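Local coordinates for protein carbamate kinase (Aeropyrum pernix, PDB 2E9Y) that probably acts as a carbamate kinase, transferring a phosphoryl group between ATP and carbamate, at residues A[30-33]-A[34-38]; A[97-100]-A[101-105]; A[76-79]-A[80-84]; A[137-140]-A[141-145]. All coordinates share one frame; numbering follows the deposited sequence.

Contact 1 (A[30-33]-A[34-38]); sequences AAVK and RASSI
Ser36 and Val32 meet one turn apart inside helix 25-44, a local i to i+4 contact on the flank of the helix that packs against helix 78-103. Val32 O takes two bonds from the same residue: Ser36 N at 2.8 Å and, from the other face of the carbonyl plane, Ser36 OG at 3.1 Å. The hydroxyl can bend back because OG lies anti to its own carbonyl carbon (chi1 -71°), which sets it beside the backbone N and turns it back toward the preceding turn. Serine suits this buried flank, since the helix itself satisfies its small polar end, and a weak bond to Ser96 OG ties it to the neighbouring helix. A valine in its place would take away the hydroxyl, and Ser96 OG would probably lose its weak link while Val32 O kept only the backbone donor of this residue. Val32, whose CG1 lies 3.9 Å from Ser36 OG, adds branched bulk against Leu92 and Leu93. On the exposed flank the Arg34 guanidinium folds back, one face over Ala31 CA, with NH2 3.8 Å from Ala31 CB; the small alanines leave room for it. Small and branched apolar residues and a self-satisfied serine inward, with long charged side chains outward, make this a typical amphipathic helix of the amino acid kinase fold.

Contact 2 (A[97-100]-A[101-105]); sequences LEEE and LRRRG
Glu99 and Arg103 each place CG anti to the backbone N (chi1 -178° and 179°), and Arg103 then bends at chi3, carrying its guanidinium back to the glutamate one turn earlier. Arg103 NH2 meets Glu99 OE2 at 2.9 Å on the anti side of the carboxylate, in the guanidinium plane, although the two planes stand steeply to each other. Glu100 bends at chi2 and divides its oxygens between two arginines. OE1 receives Arg103 NH1 at 2.9 Å through a weak, strongly bent bond, whereas OE2 offers its anti lone pair to Arg104 NE at 2.8 Å in a much straighter one. Each of these arginines is thus gripped at its edge, and Arg104 also bridges to Asp41 on helix 25-44; an alanine here would probably leave Glu100 OE2 and Asp41 without this shared positive partner and remove a tie between the two helices. Arg102 lies with one guanidinium face over Glu99 CA and reaches Glu99 OE1 through a water, which accepts from Arg102 NH1 and donates to OE1 at 2.6 Å. On the buried flank, Leu97 CG touches Leu101 CD1 at 3.9 Å, filling the side that faces the protein interior. Long, flexible ionic side chains suit this partly exposed side, where they can span a turn and still pack on helix 25-44 and on the second subunit. The helix ends in a Schellman motif, with Gly105 at positive phi as the C-prime residue and its N bonded to Arg102 O.

Contact 3 (A[76-79]-A[80-84]); sequences QPLY and IATAM
Ile80 sits against Pro77 and Tyr79 at the first turn of helix 78-103, where Pro77 holds the N-cap position of this long helix in the amino acid kinase fold. The isoleucine crosses both neighbours at a slant: its CG1 is 3.7 Å from Pro77 CG and 3.6 Å from Tyr79 CE1. Pro77 CG in turn stands over one face of the Tyr79 ring, towards the rim, so proline, aromatic ring and branched aliphatic chain form one compact apolar cluster. The ring comes back over the start of the helix because Tyr79 CG lies between its backbone N and carbonyl carbon (chi1 56°), a crowded position that swings the aromatic group towards Pro77. Proline is well placed here, as its own nitrogen has no hydrogen to donate and its rigid ring holds CG over the rim of the tyrosine face. On the other branch, Ile80 CG2 approaches Gln76 CB at 4.0 Å, the two side chains again crossing at a slant. The amide end of Gln76 is directed elsewhere: its NE2 bonds to Val23 O of the second subunit, whose Trp88 packs on Gln76, Ile80 and Met84. This turn is therefore part of the dimer interface. Leu78 faces the other way, towards Val59 on helix 56-67, and its backbone N is bonded to the carboxylate of Glu211. In the backbone, Pro77 O accepts two donors, Ala81 N in the carbonyl plane at 3.1 Å and Ile80 N from well above that plane at 3.0 Å.

Contact 4 (A[137-140]-A[141-145]); sequences YGRE and EAEEL
From Tyr137 the backbone runs in an extended conformation to Gly138, the N-cap residue, and then turns into helix 139-149, whose first turn is closed by Ala142 N bonding to Gly138 O at 2.9 Å. The Tyr137 ring reaches forward along the helix and meets Leu145, whose CD1 is 3.7 Å from Tyr137 CE2, the two side chains crossing at about a right angle. With CG anti to its carbonyl carbon (chi1 -68°), the tyrosine directs its ring to the flank where Leu145 and Ala142 lie. The methyl of Ala142 stays near the base of the tyrosine, 4.2 Å from Tyr137 CB, and its small size leaves room for the tyrosine and for Phe153 of strand 152-155. Glu141 approaches the ring at its edge, with OE1 3.9 Å from Tyr137 CD2 and the carboxylate almost perpendicular to the ring. Tyrosine suits a place that is apolar along the ring and polar at the end: Phe153 packs edge-to-face with it, while its OH makes a weak bond to Glu67. On the exposed flank, Arg139 extends to meet Glu143, and Arg139 NE to Glu143 OE2 measures 3.4 Å, a weak but nearly straight hydrogen bond within a salt bridge. The flat groups stand nearly perpendicular there, the carboxylate lying at the guanidinium edge. Glu140 OE2 is 4.1 Å from Glu143 OE1, so the nearby arginine is likely to ease the repulsion between these acids. An apolar flank inside and a charged flank outside are characteristic of the first turns of an amphipathic helix packed on a small antiparallel sheet.

Contact 1 and contact 2 form a neighbouring pair, with centres about 12 Å apart on helices 25-44 and 78-103; they touch where Ser37 O lies 3.2 Å from Arg104 NH2 and where Ser37 CA meets Glu100 CG. Contact 3 opens the same helix that contact 2 closes, their centres about 31 Å apart, and both ends reach the second subunit. Contact 4 belongs to the small antiparallel sheet region, about 21 Å from contact 3 between centres and about 49 Å from contact 2, on the opposite side of the chain's centre from the latter. The four contacts thus sample two adjoining helices, the dimer interface and a peripheral helix.

Contact 1 (A[30-33]-A[34-38])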
loop_
_atom_site.group_PDB
_atom_site.type_symbol
_atom_site.label_atom_id
_atom_site.label_comp_id
_atom_site.label_asym_id
_atom_site.label_seq_id
_atom_site.Cartn_x
_atom_site.Cartn_y
_atom_site.Cartn_z
ATOM N N ALA A 30 -15.942 0.715 -11.314
ATOM C CA ALA A 30 -16.495 0.963 -12.644
ATOM C C ALA A 30 -15.604 1.913 -13.445
ATOM O O ALA A 30 -15.395 1.724 -14.645
ATOM C CB ALA A 30 -17.900 1.539 -12.524
ATOM N N ALA A 31 -15.085 2.939 -12.778
ATOM C CA ALA A 31 -14.211 3.903 -13.432
ATOM C C ALA A 31 -12.901 3.225 -13.819
ATOM O O ALA A 31 -12.405 3.393 -14.935
ATOM C CB ALA A 31 -13.937 5.080 -12.496
ATOM N N VAL A 32 -12.345 2.456 -12.889
ATOM C CA VAL A 32 -11.082 1.772 -13.141
ATOM C C VAL A 32 -11.213 0.749 -14.273
ATOM O O VAL A 32 -10.298 0.531 -15.056
ATOM C CB VAL A 32 -10.654 1.070 -11.852
ATOM C CG1 VAL A 32 -9.695 -0.074 -12.175
ATOM C CG2 VAL A 32 -9.962 2.057 -10.930
ATOM N N LYS A 33 -12.373 0.109 -14.385
ATOM C CA LYS A 33 -12.591 -0.856 -15.454
ATOM C C LYS A 33 -12.455 -0.140 -16.794
ATOM O O LYS A 33 -11.797 -0.635 -17.709
ATOM C CB LYS A 33 -13.984 -1.484 -15.341
ATOM C CG LYS A 33 -14.276 -2.529 -16.415
ATOM C CD LYS A 33 -15.649 -3.166 -16.227
ATOM C CE LYS A 33 -15.932 -4.218 -17.293
ATOM N NZ LYS A 33 -14.969 -5.357 -17.237
ATOM N N ARG A 34 -13.080 1.030 -16.901
ATOM C CA ARG A 34 -13.010 1.814 -18.131
ATOM C C ARG A 34 -11.562 2.194 -18.437
ATOM O O ARG A 34 -11.103 2.052 -19.568
ATOM C CB ARG A 34 -13.858 3.088 -18.014
ATOM C CG ARG A 34 -15.359 2.843 -17.954
ATOM C CD ARG A 34 -16.150 4.124 -18.225
ATOM N NE ARG A 34 -16.058 5.096 -17.136
ATOM C CZ ARG A 34 -16.710 4.993 -15.981
ATOM N NH1 ARG A 34 -17.510 3.959 -15.756
ATOM N NH2 ARG A 34 -16.562 5.926 -15.049
ATOM N N ALA A 35 -10.845 2.669 -17.423
ATOM C CA ALA A 35 -9.453 3.072 -17.606
ATOM C C ALA A 35 -8.542 1.903 -17.969
ATOM O O ALA A 35 -7.646 2.046 -18.803
ATOM C CB ALA A 35 -8.940 3.763 -16.343
ATOM N N SER A 36 -8.768 0.747 -17.348
ATOM C CA SER A 36 -7.950 -0.429 -17.622
ATOM C C SER A 36 -8.139 -0.929 -19.045
ATOM O O SER A 36 -7.189 -1.381 -19.680
ATOM C CB SER A 36 -8.277 -1.556 -16.639
ATOM O OG SER A 36 -7.800 -1.244 -15.340
ATOM N N SER A 37 -9.368 -0.849 -19.542
ATOM C CA SER A 37 -9.652 -1.299 -20.897
ATOM C C SER A 37 -8.825 -0.467 -21.869
ATOM O O SER A 37 -8.163 -1.005 -22.758
ATOM C CB SER A 37 -11.140 -1.138 -21.208
ATOM O OG SER A 37 -11.454 -1.710 -22.466
ATOM N N ILE A 38 -8.862 0.848 -21.679
ATOM C CA ILE A 38 -8.119 1.777 -22.524
ATOM C C ILE A 38 -6.607 1.572 -22.407
ATOM O O ILE A 38 -5.889 1.624 -23.405
ATOM C CB ILE A 38 -8.484 3.234 -22.167
ATOM C CG1 ILE A 38 -9.936 3.504 -22.572
ATOM C CG2 ILE A 38 -7.541 4.209 -22.864
ATOM C CD1 ILE A 38 -10.487 4.810 -22.066
#

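Contact 2 (A[97-100]-A[101-105])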
loop_
_atom_site.group_PDB
_atom_site.type_symbol
_atom_site.label_atom_id
_atom_site.label_comp_id
_atom_site.label_asym_id
_atom_site.label_seq_id
_atom_site.Cartn_x
_atom_site.Cartn_y
_atom_site.Cartn_z
ATOM N N LEU A 97 -6.671 -4.213 -14.515
ATOM C CA LEU A 97 -5.823 -4.312 -15.698
ATOM C C LEU A 97 -5.416 -5.760 -15.961
ATOM O O LEU A 97 -5.463 -6.228 -17.101
ATOM C CB LEU A 97 -4.582 -3.435 -15.535
ATOM C CG LEU A 97 -3.626 -3.390 -16.729
ATOM C CD1 LEU A 97 -4.403 -3.122 -18.017
ATOM C CD2 LEU A 97 -2.587 -2.309 -16.494
ATOM N N GLU A 98 -5.021 -6.467 -14.907
ATOM C CA GLU A 98 -4.635 -7.866 -15.041
ATOM C C GLU A 98 -5.801 -8.685 -15.598
ATOM O O GLU A 98 -5.613 -9.547 -16.455
ATOM C CB GLU A 98 -4.208 -8.436 -13.684
ATOM C CG GLU A 98 -2.778 -8.101 -13.287
ATOM C CD GLU A 98 -2.423 -8.609 -11.898
ATOM O OE1 GLU A 98 -3.154 -9.474 -11.371
ATOM O OE2 GLU A 98 -1.403 -8.151 -11.339
ATOM N N GLU A 99 -7.006 -8.409 -15.111
ATOM C CA GLU A 99 -8.188 -9.131 -15.570
ATOM C C GLU A 99 -8.450 -8.866 -17.050
ATOM O O GLU A 99 -8.784 -9.784 -17.807
ATOM C CB GLU A 99 -9.407 -8.713 -14.752
ATOM C CG GLU A 99 -10.687 -9.441 -15.115
ATOM C CD GLU A 99 -11.853 -9.004 -14.253
ATOM O OE1 GLU A 99 -11.733 -9.078 -13.010
ATOM O OE2 GLU A 99 -12.887 -8.586 -14.815
ATOM N N GLU A 100 -8.295 -7.611 -17.461
ATOM C CA GLU A 100 -8.521 -7.232 -18.850
ATOM C C GLU A 100 -7.503 -7.884 -19.777
ATOM O O GLU A 100 -7.870 -8.457 -20.803
ATOM C CB GLU A 100 -8.462 -5.711 -19.005
ATOM C CG GLU A 100 -8.742 -5.212 -20.418
ATOM C CD GLU A 100 -10.062 -5.721 -20.971
ATOM O OE1 GLU A 100 -11.078 -5.646 -20.247
ATOM O OE2 GLU A 100 -10.086 -6.188 -22.129
ATOM N N LEU A 101 -6.227 -7.799 -19.416
ATOM C CA LEU A 101 -5.173 -8.387 -20.232
ATOM C C LEU A 101 -5.370 -9.893 -20.357
ATOM O O LEU A 101 -5.114 -10.479 -21.408
ATOM C CB LEU A 101 -3.801 -8.078 -19.622
ATOM C CG LEU A 101 -3.437 -6.591 -19.590
ATOM C CD1 LEU A 101 -2.156 -6.381 -18.800
ATOM C CD2 LEU A 101 -3.278 -6.075 -21.011
ATOM N N ARG A 102 -5.834 -10.510 -19.275
ATOM C CA ARG A 102 -6.081 -11.947 -19.242
ATOM C C ARG A 102 -7.212 -12.282 -20.208
ATOM O O ARG A 102 -7.141 -13.259 -20.957
ATOM C CB ARG A 102 -6.472 -12.362 -17.825
ATOM C CG ARG A 102 -6.678 -13.846 -17.616
ATOM C CD ARG A 102 -7.309 -14.060 -16.258
ATOM N NE ARG A 102 -6.607 -13.288 -15.237
ATOM C CZ ARG A 102 -7.203 -12.668 -14.225
ATOM N NH1 ARG A 102 -8.521 -12.726 -14.086
ATOM N NH2 ARG A 102 -6.479 -11.980 -13.355
ATOM N N ARG A 103 -8.256 -11.460 -20.178
ATOM C CA ARG A 103 -9.409 -11.643 -21.050
ATOM C C ARG A 103 -8.965 -11.577 -22.510
ATOM O O ARG A 103 -9.641 -12.093 -23.400
ATOM C CB ARG A 103 -10.451 -10.556 -20.765
ATOM C CG ARG A 103 -11.697 -10.634 -21.632
ATOM C CD ARG A 103 -12.748 -9.622 -21.195
ATOM N NE ARG A 103 -13.176 -9.837 -19.814
ATOM C CZ ARG A 103 -12.823 -9.072 -18.784
ATOM N NH1 ARG A 103 -12.032 -8.023 -18.968
ATOM N NH2 ARG A 103 -13.259 -9.360 -17.564
ATOM N N ARG A 104 -7.818 -10.945 -22.746
ATOM C CA ARG A 104 -7.283 -10.814 -24.094
ATOM C C ARG A 104 -6.202 -11.856 -24.368
ATOM O O ARG A 104 -5.493 -11.781 -25.372
ATOM C CB ARG A 104 -6.722 -9.405 -24.303
ATOM C CG ARG A 104 -7.732 -8.302 -24.032
ATOM C CD ARG A 104 -7.222 -6.943 -24.489
ATOM N NE ARG A 104 -8.168 -5.876 -24.168
ATOM C CZ ARG A 104 -8.055 -4.623 -24.596
ATOM N NH1 ARG A 104 -7.036 -4.276 -25.369
ATOM N NH2 ARG A 104 -8.960 -3.716 -24.246
ATOM N N GLY A 105 -6.075 -12.828 -23.469
ATOM C CA GLY A 105 -5.088 -13.879 -23.650
ATOM C C GLY A 105 -3.703 -13.568 -23.116
ATOM O O GLY A 105 -2.793 -14.389 -23.234
HETATM O O HOH W 1 -10.004 -10.760 -12.089
HETATM O O HOH W 2 -9.918 -12.695 -17.019
#

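Contact 3 (A[76-79]-A[80-84])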
loop_
_atom_site.group_PDB
_atom_site.type_symbol
_atom_site.label_atom_id
_atom_site.label_comp_id
_atom_site.label_asym_id
_atom_site.label_seq_id
_atom_site.Cartn_x
_atom_site.Cartn_y
_atom_site.Cartn_z
ATOM N N GLN A 76 -3.788 8.972 11.984
ATOM C CA GLN A 76 -2.560 8.688 11.252
ATOM C C GLN A 76 -2.141 9.952 10.515
ATOM O O GLN A 76 -2.989 10.741 10.089
ATOM C CB GLN A 76 -2.788 7.549 10.255
ATOM C CG GLN A 76 -3.191 6.235 10.912
ATOM C CD GLN A 76 -2.186 5.784 11.954
ATOM O OE1 GLN A 76 -0.975 5.867 11.738
ATOM N NE2 GLN A 76 -2.680 5.297 13.089
ATOM N N PRO A 77 -0.825 10.177 10.367
ATOM C CA PRO A 77 -0.357 11.376 9.661
ATOM C C PRO A 77 -0.642 11.258 8.173
ATOM O O PRO A 77 -0.824 10.152 7.645
ATOM C CB PRO A 77 1.140 11.404 9.973
ATOM C CG PRO A 77 1.476 9.956 10.089
ATOM C CD PRO A 77 0.312 9.403 10.894
ATOM N N LEU A 78 -0.670 12.403 7.502
ATOM C CA LEU A 78 -0.962 12.465 6.078
ATOM C C LEU A 78 -0.094 11.569 5.200
ATOM O O LEU A 78 -0.580 11.010 4.220
ATOM C CB LEU A 78 -0.861 13.920 5.596
ATOM C CG LEU A 78 -1.196 14.236 4.136
ATOM C CD1 LEU A 78 -2.597 13.759 3.807
ATOM C CD2 LEU A 78 -1.082 15.738 3.908
ATOM N N TYR A 79 1.185 11.419 5.531
ATOM C CA TYR A 79 2.029 10.582 4.684
ATOM C C TYR A 79 1.633 9.115 4.759
ATOM O O TYR A 79 1.829 8.377 3.795
ATOM C CB TYR A 79 3.513 10.772 5.018
ATOM C CG TYR A 79 3.896 10.518 6.451
ATOM C CD1 TYR A 79 4.158 9.232 6.906
ATOM C CD2 TYR A 79 4.038 11.581 7.347
ATOM C CE1 TYR A 79 4.562 9.003 8.223
ATOM C CE2 TYR A 79 4.439 11.366 8.659
ATOM C CZ TYR A 79 4.700 10.074 9.087
ATOM O OH TYR A 79 5.111 9.862 10.383
ATOM N N ILE A 80 1.070 8.696 5.892
ATOM C CA ILE A 80 0.603 7.320 6.030
ATOM C C ILE A 80 -0.698 7.201 5.226
ATOM O O ILE A 80 -0.948 6.187 4.568
ATOM C CB ILE A 80 0.343 6.950 7.514
ATOM C CG1 ILE A 80 1.679 6.770 8.244
ATOM C CG2 ILE A 80 -0.478 5.668 7.610
ATOM C CD1 ILE A 80 2.586 5.743 7.623
ATOM N N ALA A 81 -1.528 8.237 5.280
ATOM C CA ALA A 81 -2.774 8.238 4.522
ATOM C C ALA A 81 -2.432 8.137 3.034
ATOM O O ALA A 81 -3.048 7.371 2.292
ATOM C CB ALA A 81 -3.567 9.512 4.798
ATOM N N THR A 82 -1.433 8.899 2.602
ATOM C CA THR A 82 -1.025 8.855 1.203
ATOM C C THR A 82 -0.554 7.449 0.824
ATOM O O THR A 82 -0.925 6.934 -0.231
ATOM C CB THR A 82 0.102 9.870 0.913
ATOM O OG1 THR A 82 -0.418 11.198 1.035
ATOM C CG2 THR A 82 0.654 9.675 -0.496
ATOM N N ALA A 83 0.258 6.829 1.676
ATOM C CA ALA A 83 0.741 5.471 1.393
ATOM C C ALA A 83 -0.454 4.532 1.244
ATOM O O ALA A 83 -0.499 3.686 0.341
ATOM C CB ALA A 83 1.658 4.983 2.515
ATOM N N MET A 84 -1.427 4.678 2.137
ATOM C CA MET A 84 -2.635 3.869 2.079
ATOM C C MET A 84 -3.322 4.000 0.721
ATOM O O MET A 84 -3.772 3.029 0.126
ATOM C CB MET A 84 -3.578 4.338 3.187
ATOM C CG MET A 84 -3.174 3.806 4.564
ATOM S SD MET A 84 -4.366 4.238 5.839
ATOM C CE MET A 84 -3.378 3.775 7.268
#

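Contact 4 (A[137-140]-A[141-145])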
loop_
_atom_site.group_PDB
_atom_site.type_symbol
_atom_site.label_atom_id
_atom_site.label_comp_id
_atom_site.label_asym_id
_atom_site.label_seq_id
_atom_site.Cartn_x
_atom_site.Cartn_y
_atom_site.Cartn_z
ATOM N N TYR A 137 -13.147 21.866 10.173
ATOM C CA TYR A 137 -12.826 21.937 11.594
ATOM C C TYR A 137 -13.490 23.145 12.224
ATOM O O TYR A 137 -13.652 24.180 11.576
ATOM C CB TYR A 137 -11.318 22.062 11.797
ATOM C CG TYR A 137 -10.536 20.836 11.413
ATOM C CD1 TYR A 137 -10.050 20.678 10.117
ATOM C CD2 TYR A 137 -10.265 19.838 12.351
ATOM C CE1 TYR A 137 -9.304 19.554 9.759
ATOM C CE2 TYR A 137 -9.516 18.711 12.004
ATOM C CZ TYR A 137 -9.039 18.577 10.708
ATOM O OH TYR A 137 -8.285 17.474 10.357
ATOM N N GLY A 138 -13.868 22.999 13.492
ATOM C CA GLY A 138 -14.489 24.092 14.216
ATOM C C GLY A 138 -13.401 25.019 14.721
ATOM O O GLY A 138 -12.240 24.622 14.820
ATOM N N ARG A 139 -13.769 26.252 15.046
ATOM C CA ARG A 139 -12.803 27.229 15.525
ATOM C C ARG A 139 -11.977 26.758 16.720
ATOM O O ARG A 139 -10.746 26.826 16.700
ATOM C CB ARG A 139 -13.518 28.531 15.882
ATOM C CG ARG A 139 -12.599 29.608 16.417
ATOM C CD ARG A 139 -13.387 30.848 16.800
ATOM N NE ARG A 139 -12.548 31.840 17.460
ATOM C CZ ARG A 139 -12.969 33.042 17.835
ATOM N NH1 ARG A 139 -14.226 33.408 17.614
ATOM N NH2 ARG A 139 -12.131 33.881 18.431
ATOM N N GLU A 140 -12.652 26.285 17.762
ATOM C CA GLU A 140 -11.962 25.828 18.961
ATOM C C GLU A 140 -10.995 24.682 18.691
ATOM O O GLU A 140 -9.855 24.701 19.156
ATOM C CB GLU A 140 -12.979 25.411 20.027
ATOM C CG GLU A 140 -13.880 26.551 20.480
ATOM C CD GLU A 140 -13.096 27.800 20.855
ATOM O OE1 GLU A 140 -12.204 27.708 21.726
ATOM O OE2 GLU A 140 -13.373 28.874 20.277
ATOM N N GLU A 141 -11.447 23.684 17.939
ATOM C CA GLU A 141 -10.600 22.542 17.626
ATOM C C GLU A 141 -9.414 22.952 16.752
ATOM O O GLU A 141 -8.292 22.492 16.961
ATOM C CB GLU A 141 -11.422 21.453 16.932
ATOM C CG GLU A 141 -10.603 20.272 16.443
ATOM C CD GLU A 141 -11.463 19.087 16.036
ATOM O OE1 GLU A 141 -12.549 19.304 15.456
ATOM O OE2 GLU A 141 -11.045 17.935 16.284
ATOM N N ALA A 142 -9.666 23.816 15.773
ATOM C CA ALA A 142 -8.608 24.269 14.879
ATOM C C ALA A 142 -7.547 25.075 15.629
ATOM O O ALA A 142 -6.349 24.879 15.425
ATOM C CB ALA A 142 -9.200 25.106 13.745
ATOM N N GLU A 143 -7.979 25.978 16.502
ATOM C CA GLU A 143 -7.021 26.787 17.251
ATOM C C GLU A 143 -6.171 25.901 18.156
ATOM O O GLU A 143 -4.996 26.182 18.388
ATOM C CB GLU A 143 -7.751 27.852 18.076
ATOM C CG GLU A 143 -8.616 28.770 17.229
ATOM C CD GLU A 143 -9.159 29.952 18.003
ATOM O OE1 GLU A 143 -9.545 29.773 19.178
ATOM O OE2 GLU A 143 -9.212 31.058 17.427
ATOM N N GLU A 144 -6.767 24.821 18.647
ATOM C CA GLU A 144 -6.065 23.885 19.518
ATOM C C GLU A 144 -5.016 23.104 18.724
ATOM O O GLU A 144 -3.883 22.925 19.179
ATOM C CB GLU A 144 -7.071 22.925 20.158
ATOM C CG GLU A 144 -6.465 21.886 21.087
ATOM C CD GLU A 144 -5.614 22.501 22.182
ATOM O OE1 GLU A 144 -6.070 23.471 22.822
ATOM O OE2 GLU A 144 -4.490 22.005 22.406
ATOM N N LEU A 145 -5.396 22.644 17.538
ATOM C CA LEU A 145 -4.482 21.893 16.684
ATOM C C LEU A 145 -3.297 22.763 16.270
ATOM O O LEU A 145 -2.178 22.268 16.125
ATOM C CB LEU A 145 -5.218 21.382 15.440
ATOM C CG LEU A 145 -6.223 20.250 15.686
ATOM C CD1 LEU A 145 -7.116 20.062 14.474
ATOM C CD2 LEU A 145 -5.465 18.967 16.000
#